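Local structure of protein-S-isoprenylcysteine O-methyltransferase (Tribolium castaneum, 5V7P) at residues A[101-106]-A[122-127]; A[161-166]-A[223-228]. The protein catalyses the methylation of the isoprenylated C-terminal cysteine of target proteins in the endoplasmic reticulum membrane, with S-adenosyl-L-methionine as methyl donor. All blocks are in the same frame, centred on the assembly; numbering follows the deposited sequence.

Interaction 1: A[101-106]-A[122-127]; sequences LFHYSE and SFVINH. With MPG ([(Z)-octadec-9-enyl] (2R)-2,3-bis(oxidanyl)propanoate), chain B.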
ATOM      1  N   LEU A 101      12.661   2.670  -5.490  1.00 14.96           N
ATOM      2  CA  LEU A 101      12.013   3.170  -6.698  1.00 24.35           C
ATOM      3  C   LEU A 101      10.512   2.914  -6.664  1.00 21.70           C
ATOM      4  O   LEU A 101       9.725   3.756  -7.112  1.00 19.35           O
ATOM      5  CB  LEU A 101      12.639   2.531  -7.939  1.00 22.64           C
ATOM      6  CG  LEU A 101      13.980   3.099  -8.412  1.00 33.36           C
ATOM      7  CD1 LEU A 101      14.474   2.340  -9.638  1.00 38.31           C
ATOM      8  CD2 LEU A 101      13.883   4.591  -8.726  1.00 22.00           C
ATOM      9  N   PHE A 102      10.094   1.763  -6.138  1.00 21.77           N
ATOM     10  CA  PHE A 102       8.669   1.469  -6.056  1.00 22.15           C
ATOM     11  C   PHE A 102       7.938   2.537  -5.254  1.00 20.66           C
ATOM     12  O   PHE A 102       6.956   3.123  -5.724  1.00 21.69           O
ATOM     13  CB  PHE A 102       8.441   0.095  -5.430  1.00 21.21           C
ATOM     14  CG  PHE A 102       6.994  -0.206  -5.162  1.00 27.48           C
ATOM     15  CD1 PHE A 102       6.203  -0.784  -6.140  1.00 27.80           C
ATOM     16  CD2 PHE A 102       6.421   0.104  -3.938  1.00 25.97           C
ATOM     17  CE1 PHE A 102       4.872  -1.055  -5.902  1.00 32.93           C
ATOM     18  CE2 PHE A 102       5.087  -0.164  -3.695  1.00 26.10           C
ATOM     19  CZ  PHE A 102       4.311  -0.744  -4.678  1.00 27.55           C
ATOM     20  N   HIS A 103       8.408   2.805  -4.035  1.00 23.69           N
ATOM     21  CA  HIS A 103       7.680   3.701  -3.144  1.00 21.67           C
ATOM     22  C   HIS A 103       7.703   5.138  -3.651  1.00 20.99           C
ATOM     23  O   HIS A 103       6.706   5.858  -3.526  1.00 26.92           O
ATOM     24  CB  HIS A 103       8.256   3.612  -1.731  1.00 23.53           C
ATOM     25  CG  HIS A 103       7.953   2.316  -1.041  1.00 30.49           C
ATOM     26  ND1 HIS A 103       6.697   2.003  -0.568  1.00 27.45           N
ATOM     27  CD2 HIS A 103       8.741   1.253  -0.752  1.00 29.67           C
ATOM     28  CE1 HIS A 103       6.725   0.803  -0.015  1.00 31.41           C
ATOM     29  NE2 HIS A 103       7.953   0.327  -0.114  1.00 33.23           N
ATOM     30  N   TYR A 104       8.821   5.578  -4.233  1.00 20.22           N
ATOM     31  CA  TYR A 104       8.877   6.948  -4.732  1.00 26.79           C
ATOM     32  C   TYR A 104       8.037   7.111  -5.991  1.00 27.75           C
ATOM     33  O   TYR A 104       7.199   8.016  -6.078  1.00 26.50           O
ATOM     34  CB  TYR A 104      10.315   7.379  -5.014  1.00 25.81           C
ATOM     35  CG  TYR A 104      10.328   8.718  -5.708  1.00 20.18           C
ATOM     36  CD1 TYR A 104       9.934   9.865  -5.033  1.00 27.90           C
ATOM     37  CD2 TYR A 104      10.682   8.831  -7.043  1.00 21.43           C
ATOM     38  CE1 TYR A 104       9.916  11.087  -5.661  1.00 30.49           C
ATOM     39  CE2 TYR A 104      10.669  10.054  -7.680  1.00 24.07           C
ATOM     40  CZ  TYR A 104      10.284  11.178  -6.980  1.00 33.07           C
ATOM     41  OH  TYR A 104      10.261  12.400  -7.600  1.00 47.47           O
ATOM     42  N   SER A 105       8.267   6.256  -6.993  1.00 26.38           N
ATOM     43  CA  SER A 105       7.489   6.340  -8.223  1.00 25.46           C
ATOM     44  C   SER A 105       5.996   6.227  -7.943  1.00 28.66           C
ATOM     45  O   SER A 105       5.180   6.775  -8.693  1.00 27.55           O
ATOM     46  CB  SER A 105       7.934   5.249  -9.197  1.00 23.92           C
ATOM     47  OG  SER A 105       7.768   3.962  -8.628  1.00 21.48           O
ATOM     48  N   GLU A 106       5.624   5.525  -6.871  1.00 22.32           N
ATOM     49  CA  GLU A 106       4.223   5.469  -6.468  1.00 28.58           C
ATOM     50  C   GLU A 106       3.715   6.851  -6.073  1.00 29.56           C
ATOM     51  O   GLU A 106       2.596   7.238  -6.432  1.00 24.44           O
ATOM     52  CB  GLU A 106       4.058   4.487  -5.310  1.00 22.98           C
ATOM     53  CG  GLU A 106       2.623   4.102  -5.022  1.00 38.21           C
ATOM     54  CD  GLU A 106       2.077   3.086  -6.003  1.00 34.36           C
ATOM     55  OE1 GLU A 106       0.844   2.887  -6.026  1.00 41.87           O
ATOM     56  OE2 GLU A 106       2.876   2.476  -6.747  1.00 23.69           O
ATOM     57  N   SER A 122       0.849   8.641   0.023  1.00 30.44           N
ATOM     58  CA  SER A 122       1.065   8.278  -1.371  1.00 35.70           C
ATOM     59  C   SER A 122       2.380   7.536  -1.579  1.00 27.16           C
ATOM     60  O   SER A 122       2.535   6.855  -2.598  1.00 27.87           O
ATOM     61  CB  SER A 122       1.019   9.530  -2.245  1.00 35.52           C
ATOM     62  OG  SER A 122      -0.241  10.171  -2.140  1.00 38.51           O
ATOM     63  N   PHE A 123       3.331   7.657  -0.649  1.00 30.42           N
ATOM     64  CA  PHE A 123       4.512   6.801  -0.670  1.00 24.38           C
ATOM     65  C   PHE A 123       4.182   5.356  -0.323  1.00 33.82           C
ATOM     66  O   PHE A 123       5.070   4.498  -0.402  1.00 24.47           O
ATOM     67  CB  PHE A 123       5.572   7.332   0.296  1.00 28.26           C
ATOM     68  CG  PHE A 123       6.210   8.617  -0.149  1.00 27.45           C
ATOM     69  CD1 PHE A 123       7.132   8.624  -1.181  1.00 20.97           C
ATOM     70  CD2 PHE A 123       5.898   9.815   0.471  1.00 34.90           C
ATOM     71  CE1 PHE A 123       7.724   9.801  -1.591  1.00 24.38           C
ATOM     72  CE2 PHE A 123       6.490  10.996   0.064  1.00 29.73           C
ATOM     73  CZ  PHE A 123       7.403  10.987  -0.968  1.00 25.24           C
ATOM     74  N   VAL A 124       2.942   5.082   0.085  1.00 30.65           N
ATOM     75  CA  VAL A 124       2.409   3.735   0.274  1.00 42.73           C
ATOM     76  C   VAL A 124       3.318   2.892   1.163  1.00 37.58           C
ATOM     77  O   VAL A 124       3.469   1.684   0.952  1.00 49.33           O
ATOM     78  CB  VAL A 124       2.152   3.057  -1.092  1.00 32.54           C
ATOM     79  CG1 VAL A 124       3.431   2.541  -1.780  1.00 46.58           C
ATOM     80  CG2 VAL A 124       1.126   1.949  -0.953  1.00 55.61           C
ATOM     81  N   ILE A 125       3.890   3.509   2.193  1.00 40.30           N
ATOM     82  CA  ILE A 125       4.766   2.808   3.128  1.00 40.44           C
ATOM     83  C   ILE A 125       3.950   2.341   4.329  1.00 46.27           C
ATOM     84  O   ILE A 125       3.240   3.131   4.961  1.00 51.12           O
ATOM     85  CB  ILE A 125       5.936   3.706   3.570  1.00 42.27           C
ATOM     86  CG1 ILE A 125       6.651   4.290   2.345  1.00 39.31           C
ATOM     87  CG2 ILE A 125       6.915   2.906   4.427  1.00 54.61           C
ATOM     88  CD1 ILE A 125       7.787   5.250   2.669  1.00 45.58           C
ATOM     89  N   ASN A 126       4.045   1.050   4.633  1.00 56.07           N
ATOM     90  CA  ASN A 126       3.482   0.451   5.839  1.00 60.04           C
ATOM     91  C   ASN A 126       4.661   0.035   6.706  1.00 60.50           C
ATOM     92  O   ASN A 126       5.481  -0.769   6.253  1.00 66.98           O
ATOM     93  CB  ASN A 126       2.604  -0.753   5.490  1.00 61.31           C
ATOM     94  CG  ASN A 126       1.181  -0.616   5.986  1.00 58.01           C
ATOM     95  OD1 ASN A 126       0.806   0.393   6.580  1.00 70.41           O
ATOM     96  ND2 ASN A 126       0.371  -1.636   5.731  1.00 43.90           N
ATOM     97  N   HIS A 127       4.774   0.545   7.940  1.00 68.51           N
ATOM     98  CA  HIS A 127       3.770   1.222   8.774  1.00 58.15           C
ATOM     99  C   HIS A 127       2.526   0.348   8.980  1.00 58.21           C
ATOM    100  O   HIS A 127       1.399   0.841   8.990  1.00 71.43           O
ATOM    101  CB  HIS A 127       3.393   2.618   8.243  1.00 67.91           C
ATOM    102  CG  HIS A 127       4.511   3.609   8.294  1.00 77.44           C
ATOM    103  ND1 HIS A 127       5.766   3.350   7.786  1.00 71.16           N
ATOM    104  CD2 HIS A 127       4.560   4.867   8.791  1.00 79.09           C
ATOM    105  CE1 HIS A 127       6.544   4.400   7.977  1.00 78.65           C
ATOM    106  NE2 HIS A 127       5.836   5.335   8.585  1.00 86.71           N
TER
HETATM  107  C2  MPG B 325       5.261  -8.396   2.560  1.00 59.11           C
HETATM  108  C3  MPG B 325       4.733  -9.014   1.271  1.00 64.24           C
HETATM  109  C4  MPG B 325       3.426  -8.358   0.836  1.00 56.78           C
HETATM  110  C5  MPG B 325       3.094  -8.805  -0.570  1.00 56.75           C
HETATM  111  C6  MPG B 325       1.717  -8.281  -0.943  1.00 59.90           C
HETATM  112  C7  MPG B 325       1.664  -6.758  -1.017  1.00 61.23           C
HETATM  113  C8  MPG B 325       0.306  -6.336  -0.486  1.00 62.85           C
HETATM  114  C9  MPG B 325       0.032  -4.896  -0.911  1.00 57.83           C
HETATM  115  C10 MPG B 325      -0.038  -3.892  -0.069  1.00 62.80           C
HETATM  116  C11 MPG B 325       0.142  -4.043   1.443  1.00 60.80           C
HETATM  117  C12 MPG B 325       0.727  -2.758   2.008  1.00 55.73           C
HETATM  118  C13 MPG B 325      -0.296  -1.630   1.943  1.00 58.70           C
HETATM  119  C14 MPG B 325       0.453  -0.308   2.007  1.00 64.76           C
HETATM  120  C15 MPG B 325      -0.532   0.844   2.198  1.00 68.36           C
HETATM  121  C16 MPG B 325      -0.106   1.715   3.378  1.00 63.50           C
HETATM  122  O1  MPG B 325       6.939  -6.847   1.914  1.00 73.41           O
HETATM  123  C1  MPG B 325       5.631  -6.924   2.382  1.00 58.69           C
HETATM  124  CXD MPG B 325       8.463  -5.873   0.176  1.00 51.44           C
HETATM  125  O2  MPG B 325       8.853  -6.427  -1.047  1.00 59.22           O
HETATM  126  C21 MPG B 325       9.527  -6.198   1.235  1.00 64.55           C
HETATM  127  O3  MPG B 325      10.434  -7.137   0.732  1.00 52.90           O
HETATM  128  O4  MPG B 325       6.239  -6.547  -0.208  1.00 70.63           O
HETATM  129  CX3 MPG B 325       7.114  -6.448   0.588  1.00 73.59           C

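Interaction 2: A[161-166]-A[223-228]; sequences IGLCVC and QIILIN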
ATOM      1  N   ILE A 161      16.337 -12.771 -12.561  1.00 22.84           N
ATOM      2  CA  ILE A 161      14.965 -13.096 -12.938  1.00 22.92           C
ATOM      3  C   ILE A 161      13.994 -12.322 -12.058  1.00 23.82           C
ATOM      4  O   ILE A 161      13.014 -11.747 -12.544  1.00 21.46           O
ATOM      5  CB  ILE A 161      14.729 -14.619 -12.860  1.00 27.15           C
ATOM      6  CG1 ILE A 161      15.407 -15.310 -14.049  1.00 35.86           C
ATOM      7  CG2 ILE A 161      13.230 -14.949 -12.821  1.00 26.52           C
ATOM      8  CD1 ILE A 161      15.323 -16.827 -14.032  1.00 40.20           C
ATOM      9  N   GLY A 162      14.261 -12.280 -10.751  1.00 26.22           N
ATOM     10  CA  GLY A 162      13.459 -11.453  -9.868  1.00 26.36           C
ATOM     11  C   GLY A 162      13.468  -9.992 -10.276  1.00 24.86           C
ATOM     12  O   GLY A 162      12.453  -9.301 -10.171  1.00 24.64           O
ATOM     13  N   LEU A 163      14.620  -9.500 -10.742  1.00 23.06           N
ATOM     14  CA  LEU A 163      14.688  -8.140 -11.265  1.00 31.64           C
ATOM     15  C   LEU A 163      13.718  -7.950 -12.424  1.00 33.17           C
ATOM     16  O   LEU A 163      13.020  -6.931 -12.502  1.00 27.46           O
ATOM     17  CB  LEU A 163      16.116  -7.816 -11.713  1.00 32.87           C
ATOM     18  CG  LEU A 163      17.011  -7.005 -10.772  1.00 41.50           C
ATOM     19  CD1 LEU A 163      16.579  -5.551 -10.757  1.00 43.80           C
ATOM     20  CD2 LEU A 163      16.997  -7.571  -9.364  1.00 52.41           C
ATOM     21  N   CYS A 164      13.649  -8.932 -13.324  1.00 26.97           N
ATOM     22  CA  CYS A 164      12.817  -8.795 -14.513  1.00 25.04           C
ATOM     23  C   CYS A 164      11.340  -8.703 -14.150  1.00 26.67           C
ATOM     24  O   CYS A 164      10.627  -7.827 -14.651  1.00 21.82           O
ATOM     25  CB  CYS A 164      13.067  -9.966 -15.466  1.00 25.59           C
ATOM     26  SG  CYS A 164      14.660  -9.890 -16.314  1.00 54.09           S
ATOM     27  N   VAL A 165      10.858  -9.591 -13.275  1.00 24.67           N
ATOM     28  CA  VAL A 165       9.433  -9.561 -12.951  1.00 33.47           C
ATOM     29  C   VAL A 165       9.101  -8.280 -12.200  1.00 26.89           C
ATOM     30  O   VAL A 165       8.012  -7.718 -12.368  1.00 22.16           O
ATOM     31  CB  VAL A 165       8.978 -10.809 -12.154  1.00 29.48           C
ATOM     32  CG1 VAL A 165       9.847 -12.036 -12.433  1.00 20.17           C
ATOM     33  CG2 VAL A 165       8.898 -10.536 -10.652  1.00 31.80           C
ATOM     34  N   CYS A 166      10.026  -7.790 -11.372  1.00 19.62           N
ATOM     35  CA  CYS A 166       9.787  -6.541 -10.657  1.00 17.08           C
ATOM     36  C   CYS A 166       9.684  -5.370 -11.620  1.00 20.34           C
ATOM     37  O   CYS A 166       8.808  -4.511 -11.469  1.00 22.18           O
ATOM     38  CB  CYS A 166      10.896  -6.296  -9.636  1.00 22.54           C
ATOM     39  SG  CYS A 166      10.720  -7.252  -8.123  1.00 25.07           S
ATOM     40  N   GLN A 223      11.332 -11.023  -3.500  1.00 17.60           N
ATOM     41  CA  GLN A 223      11.900 -12.172  -2.808  1.00 19.79           C
ATOM     42  C   GLN A 223      12.630 -13.121  -3.745  1.00 22.12           C
ATOM     43  O   GLN A 223      13.490 -13.880  -3.288  1.00 17.00           O
ATOM     44  CB  GLN A 223      10.796 -12.918  -2.053  1.00 24.63           C
ATOM     45  CG  GLN A 223      10.097 -12.054  -1.019  1.00 19.72           C
ATOM     46  CD  GLN A 223      11.082 -11.352  -0.106  1.00 26.77           C
ATOM     47  OE1 GLN A 223      11.855 -11.996   0.601  1.00 29.36           O
ATOM     48  NE2 GLN A 223      11.080 -10.023  -0.138  1.00 20.93           N
ATOM     49  N   ILE A 224      12.312 -13.096  -5.039  1.00 17.33           N
ATOM     50  CA  ILE A 224      13.141 -13.810  -6.002  1.00 14.25           C
ATOM     51  C   ILE A 224      14.487 -13.113  -6.146  1.00 16.79           C
ATOM     52  O   ILE A 224      15.532 -13.766  -6.268  1.00 19.10           O
ATOM     53  CB  ILE A 224      12.414 -13.935  -7.355  1.00 22.50           C
ATOM     54  CG1 ILE A 224      11.098 -14.701  -7.167  1.00 24.64           C
ATOM     55  CG2 ILE A 224      13.316 -14.629  -8.379  1.00 23.44           C
ATOM     56  CD1 ILE A 224      10.290 -14.902  -8.436  1.00 22.01           C
ATOM     57  N   ILE A 225      14.488 -11.778  -6.126  1.00 17.88           N
ATOM     58  CA  ILE A 225      15.749 -11.042  -6.106  1.00 16.45           C
ATOM     59  C   ILE A 225      16.620 -11.556  -4.971  1.00 20.52           C
ATOM     60  O   ILE A 225      17.778 -11.937  -5.171  1.00 22.70           O
ATOM     61  CB  ILE A 225      15.493  -9.529  -5.977  1.00 15.87           C
ATOM     62  CG1 ILE A 225      14.673  -9.028  -7.169  1.00 25.61           C
ATOM     63  CG2 ILE A 225      16.815  -8.762  -5.870  1.00 16.98           C
ATOM     64  CD1 ILE A 225      14.271  -7.566  -7.083  1.00 24.39           C
ATOM     65  N   LEU A 226      16.055 -11.601  -3.763  1.00 21.44           N
ATOM     66  CA  LEU A 226      16.775 -12.021  -2.568  1.00 25.02           C
ATOM     67  C   LEU A 226      17.076 -13.514  -2.540  1.00 23.77           C
ATOM     68  O   LEU A 226      17.862 -13.950  -1.691  1.00 19.31           O
ATOM     69  CB  LEU A 226      15.959 -11.638  -1.324  1.00 23.16           C
ATOM     70  CG  LEU A 226      16.368 -10.445  -0.453  1.00 27.29           C
ATOM     71  CD1 LEU A 226      17.180  -9.395  -1.197  1.00 20.75           C
ATOM     72  CD2 LEU A 226      15.122  -9.803   0.139  1.00 22.01           C
ATOM     73  N   ILE A 227      16.482 -14.300  -3.434  1.00 23.77           N
ATOM     74  CA  ILE A 227      16.615 -15.752  -3.398  1.00 17.43           C
ATOM     75  C   ILE A 227      16.322 -16.227  -1.978  1.00 22.68           C
ATOM     76  O   ILE A 227      17.144 -16.902  -1.350  1.00 22.21           O
ATOM     77  CB  ILE A 227      18.010 -16.206  -3.874  1.00 22.41           C
ATOM     78  CG1 ILE A 227      18.363 -15.507  -5.196  1.00 21.29           C
ATOM     79  CG2 ILE A 227      18.044 -17.727  -4.040  1.00 21.16           C
ATOM     80  CD1 ILE A 227      19.673 -15.951  -5.829  1.00 30.25           C
ATOM     81  N   ASN A 228      15.146 -15.857  -1.460  1.00 21.69           N
ATOM     82  CA  ASN A 228      14.696 -16.279  -0.142  1.00 22.13           C
ATOM     83  C   ASN A 228      13.694 -17.417  -0.307  1.00 21.79           C
ATOM     84  O   ASN A 228      12.522 -17.161  -0.619  1.00 17.90           O
ATOM     85  CB  ASN A 228      14.059 -15.107   0.612  1.00 27.13           C
ATOM     86  CG  ASN A 228      15.086 -14.188   1.247  1.00 23.21           C
ATOM     87  OD1 ASN A 228      16.223 -14.583   1.497  1.00 21.84           O
ATOM     88  ND2 ASN A 228      14.682 -12.953   1.523  1.00 28.02           N
TER

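Interaction 1: A[101-106]-A[122-127]
His103 reaches from a membrane helix to the loop that follows it and hydrogen-bonds through ND1 to the carbonyl O of Phe123, 3.0 Å away. The bond is somewhat bent, 148° at the hydrogen, yet it meets the oxygen almost head-on, with a C=O...donor angle of 167°. The acceptor belongs to the last residue of a short 3-10 segment, just before Val124 takes positive phi. An imidazole suits this place because one edge donates while one face is covered by Phe102, whose CD2 lies over the ring centre; Ile125 CG1 approaches obliquely, 3.7 Å from ND1. Packing is closest around Val124 CG1, which sits between His103 ND1 at 3.5 Å, Phe102 CE2 and Glu106 CG. With chi1 at 77°, CG2 stands anti to the backbone N and meets MPG C15 at 3.7 Å. Tyr104 CD1 and Phe123 CE1 barely touch, 4.1 Å apart, their rings otherwise enclosed by Phe13, Phe107 and Leu71. The loose side lies beyond Ile125, where the loop moves away from helix 90-113 to the exposed, poorly ordered His127. A leucine in place of His103 would probably leave the Phe123 carbonyl without this donor and the turn less firmly tied. Glu106 lends only its aliphatic part; its carboxylate is engaged by Lys174, Arg173 and His186. The contact thus pairs one directional bond with apolar contacts, beside a buried charge cluster.

Interaction 2: A[161-166]-A[223-228]
Ile225 lays its CG1 over the backbone of Gly162, with Ile225 CG1 3.5 Å from Gly162 C, and presses the same atom against Leu163 CD2. Its CG1 stands anti to the carbonyl carbon (chi1 -61°) and the chain runs on extended, which carries CD1 to Cys166 SG at 3.7 Å, one helical turn beyond the glycine. The Leu163 and Ile225 side chains cross at about a right angle, and CD2 of the leucine touches CG1, CG2 and CD1 of the isoleucine. On the neighbouring side of Gly162, Ile224 brings CG2 to 3.5 Å from the glycine N. The two isoleucines therefore straddle a residue without a side chain, and the backbones close to 4.4 Å between Gly162 CA and Ile225 CA. A beta carbon on Gly162 would clash with Ile225 N, so glycine is what permits this approach. Branched isoleucines are well suited to cover the bare backbone, while the small Cys166 accepts the far end of one. No hydrogen bond crosses the contact. Just beyond it, Ile227 takes positive phi in a Schellman motif that terminates the helix, and Asn228 ND2 bonds Gln223 OE1 at 3.1 Å, nearly straight at 173°. The contact joins helix 156-180 to the end of helix 210-225; helix 90-113 adds Tyr95 against Ile225 and Val98 against Leu163, and helix 231-258 meets Ile224 through Ile232.

Overall arrangement
Interaction 1 lies near the centre of the chain and is almost wholly buried, whereas interaction 2 sits farther out and is partly buried, with Ile161 at its exposed margin. Their centres are 19 Å apart and they do not touch, but helices tie them together: helix 90-113, which carries 101-106, also packs on Leu163 and Ile225, and helix 156-180, which carries 161-166, supplies Arg173 and Lys174 to Glu106. The chemistry follows the place. The central contact fixes an irregular loop with a polar bond among aromatic rings, close to charged groups; between 161-166 and 223-228 the fit is apolar, across a glycine, though Ser159 of helix 156-180 bonds the Ile225 carbonyl nearby.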